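Local coordinates for protein DyP-type peroxidase (Pleurotus ostreatus PC15, PDB 6FSK) that binds heme b and probably uses hydrogen peroxide to oxidise dyes and other substrates, at residues Asp391-His394 and Phe395-Ser399. The protein carries 1 engineered substitution. Sequence-based numbering, arbitrary orientation.
Sequences DGFH and FIQES. With HEM (protoporphyrin IX containing Fe), chain C.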
loop_
_atom_site.group_PDB
_atom_site.type_symbol
_atom_site.label_atom_id
_atom_site.label_comp_id
_atom_site.label_asym_id
_atom_site.label_seq_id
_atom_site.Cartn_x
_atom_site.Cartn_y
_atom_site.Cartn_z
ATOM N N ASP A 391 1.448 -8.864 10.872
ATOM C CA ASP A 391 2.587 -8.058 11.339
ATOM C C ASP A 391 2.707 -6.751 10.609
ATOM O O ASP A 391 3.234 -5.745 11.159
ATOM C CB ASP A 391 3.944 -8.764 11.134
ATOM C CG ASP A 391 4.171 -9.990 12.030
ATOM O OD1 ASP A 391 3.448 -10.228 12.995
ATOM O OD2 ASP A 391 5.154 -10.736 11.718
ATOM N N GLY A 392 2.275 -6.714 9.342
ATOM C CA GLY A 392 2.397 -5.597 8.456
ATOM C C GLY A 392 1.176 -4.704 8.348
ATOM O O GLY A 392 0.804 -4.009 9.256
ATOM N N PHE A 393 0.526 -4.857 7.186
ATOM C CA PHE A 393 -0.614 -3.986 6.911
ATOM C C PHE A 393 -1.598 -3.845 8.068
ATOM O O PHE A 393 -1.983 -2.749 8.435
ATOM C CB PHE A 393 -1.372 -4.468 5.668
ATOM C CG PHE A 393 -2.689 -3.745 5.519
ATOM C CD1 PHE A 393 -2.697 -2.447 4.957
ATOM C CD2 PHE A 393 -3.867 -4.325 5.974
ATOM C CE1 PHE A 393 -3.888 -1.728 4.910
ATOM C CE2 PHE A 393 -5.083 -3.598 5.914
ATOM C CZ PHE A 393 -5.069 -2.297 5.380
ATOM N N HIS A 394 -2.092 -4.952 8.642
ATOM C CA HIS A 394 -3.099 -4.806 9.688
ATOM C C HIS A 394 -2.559 -4.034 10.895
ATOM O O HIS A 394 -3.296 -3.230 11.469
ATOM C CB HIS A 394 -3.568 -6.219 10.115
ATOM C CG HIS A 394 -4.635 -6.201 11.169
ATOM N ND1 HIS A 394 -4.390 -5.884 12.497
ATOM C CD2 HIS A 394 -5.960 -6.425 11.065
ATOM C CE1 HIS A 394 -5.529 -5.983 13.173
ATOM N NE2 HIS A 394 -6.500 -6.236 12.301
ATOM N N PHE A 395 -1.369 -4.413 11.346
ATOM C CA PHE A 395 -0.750 -3.801 12.503
ATOM C C PHE A 395 -0.545 -2.298 12.280
ATOM O O PHE A 395 -0.874 -1.444 13.141
ATOM C CB PHE A 395 0.523 -4.507 12.849
ATOM C CG PHE A 395 1.059 -4.110 14.179
ATOM C CD1 PHE A 395 1.894 -3.067 14.295
ATOM C CD2 PHE A 395 0.710 -4.868 15.320
ATOM C CE1 PHE A 395 2.462 -2.693 15.538
ATOM C CE2 PHE A 395 1.194 -4.478 16.540
ATOM C CZ PHE A 395 2.102 -3.428 16.646
ATOM N N ILE A 396 -0.046 -1.942 11.110
ATOM C CA ILE A 396 0.201 -0.582 10.775
ATOM C C ILE A 396 -1.092 0.207 10.897
ATOM O O ILE A 396 -1.095 1.320 11.469
ATOM C CB ILE A 396 0.763 -0.396 9.358
ATOM C CG1 ILE A 396 2.203 -0.977 9.193
ATOM C CG2 ILE A 396 0.822 1.067 8.924
ATOM C CD1 ILE A 396 2.624 -1.226 7.751
ATOM N N GLN A 397 -2.136 -0.311 10.264
ATOM C CA GLN A 397 -3.405 0.384 10.299
ATOM C C GLN A 397 -3.933 0.531 11.684
ATOM O O GLN A 397 -4.277 1.649 12.137
ATOM C CB GLN A 397 -4.391 -0.333 9.423
ATOM C CG GLN A 397 -5.789 0.365 9.271
ATOM C CD GLN A 397 -5.699 1.602 8.372
ATOM O OE1 GLN A 397 -5.271 1.536 7.257
ATOM N NE2 GLN A 397 -5.985 2.766 8.957
ATOM N N GLU A 398 -4.029 -0.594 12.436
ATOM C CA GLU A 398 -4.721 -0.554 13.731
ATOM C C GLU A 398 -3.879 0.020 14.824
ATOM O O GLU A 398 -4.367 0.821 15.655
ATOM C CB GLU A 398 -5.118 -1.964 14.131
ATOM C CG GLU A 398 -5.919 -2.016 15.409
ATOM C CD GLU A 398 -6.238 -3.374 15.972
ATOM O OE1 GLU A 398 -5.639 -4.427 15.582
ATOM O OE2 GLU A 398 -7.171 -3.308 16.880
ATOM N N SER A 399 -2.647 -0.447 14.919
ATOM C CA SER A 399 -1.780 -0.119 16.038
ATOM C C SER A 399 -1.009 1.182 15.928
ATOM O O SER A 399 -0.608 1.741 16.932
ATOM C CB SER A 399 -0.869 -1.276 16.397
ATOM O OG SER A 399 -1.620 -2.340 17.034
HETATM C CHA HEM C . 4.263 6.477 2.229
HETATM C CHB HEM C . 0.273 8.502 0.435
HETATM C CHC HEM C . -2.279 4.756 2.059
HETATM C CHD HEM C . 1.667 2.861 4.138
HETATM C C1A HEM C . 3.425 7.383 1.577
HETATM C C2A HEM C . 3.828 8.596 0.937
HETATM C C3A HEM C . 2.730 9.140 0.394
HETATM C C4A HEM C . 1.633 8.300 0.769
HETATM C CMA HEM C . 2.641 10.444 -0.322
HETATM C CAA HEM C . 5.245 9.148 0.928
HETATM C CBA HEM C . 6.137 8.788 -0.254
HETATM C CGA HEM C . 6.546 7.339 -0.259
HETATM O O1A HEM C . 7.413 6.934 0.519
HETATM O O2A HEM C . 5.996 6.579 -1.095
HETATM C C1B HEM C . -0.817 7.671 0.713
HETATM C C2B HEM C . -2.130 7.857 0.293
HETATM C C3B HEM C . -2.885 6.803 0.700
HETATM C C4B HEM C . -1.947 5.947 1.441
HETATM C CMB HEM C . -2.656 9.054 -0.458
HETATM C CAB HEM C . -4.318 6.460 0.572
HETATM C CBB HEM C . -5.096 6.964 -0.362
HETATM C C1C HEM C . -1.520 3.935 2.836
HETATM C C2C HEM C . -1.894 2.799 3.566
HETATM C C3C HEM C . -0.806 2.259 4.187
HETATM C C4C HEM C . 0.321 3.058 3.770
HETATM C CMC HEM C . -3.300 2.264 3.610
HETATM C CAC HEM C . -0.639 1.126 5.139
HETATM C CBC HEM C . -1.610 0.699 5.972
HETATM C C1D HEM C . 2.708 3.689 3.710
HETATM C C2D HEM C . 4.128 3.313 3.992
HETATM C C3D HEM C . 4.856 4.335 3.399
HETATM C C4D HEM C . 3.880 5.276 2.875
HETATM C CMD HEM C . 4.651 2.118 4.681
HETATM C CAD HEM C . 6.368 4.533 3.412
HETATM C CBD HEM C . 6.862 5.222 4.644
HETATM C CGD HEM C . 8.369 5.282 4.682
HETATM O O1D HEM C . 8.819 6.432 4.908
HETATM O O2D HEM C . 9.033 4.306 4.398
HETATM N NA HEM C . 2.036 7.240 1.573
HETATM N NB HEM C . -0.728 6.557 1.479
HETATM N NC HEM C . -0.143 4.155 3.086
HETATM N ND HEM C . 2.625 4.884 3.122
HETATM FE FE HEM C . 0.953 5.755 2.381
#
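Gly392 O accepts a hydrogen bond from Ile396 N at 2.9 Å, and the next two i to i+4 bonds, Gln397 N to Phe393 O and Glu398 N to His394 O, continue the ladder into helix 393-401. Gly392 holds the N-cap position. The Ile396 side chain lies beside it, with Ile396 CG1 3.3 Å from Gly392 O. Ile396 CG2 stands anti to the backbone N, 3.8 Å from HEM CBC. Phe393 CD1 lies 3.5 Å from the same vinyl carbon, HEM CBC. Gln397 bends at chi2 (74°) and brings OE1 to 4.0 Å from HEM CBC. Its NE2 is hydrogen-bonded to Asn402 and to the carbonyl of Ile431, which should limit rotation of the amide. On another side of the helix, His394 and Glu398 run side by side and point the same way. The imidazole and carboxylate planes stand 84° apart. An alanine in place of His394 would probably leave the Glu398 side chain without its neighbour and freer to turn, and would lose the packing on Ile108 of helix 102-109. Phe395 sets its CB 3.4 Å from Asp391 O, and Ser399 CB sits 3.6 Å above the plane of the Phe395 ring, over the centre. Arg351 makes a cation-pi contact with this ring and a hydrogen bond to Asp391 O. The arrangement is the start of an alpha helix with glycine at the N-cap position, in the C-terminal part of a DyP-type peroxidase, with Phe393, Ile396 and Gln397 lining the heme pocket around one vinyl group.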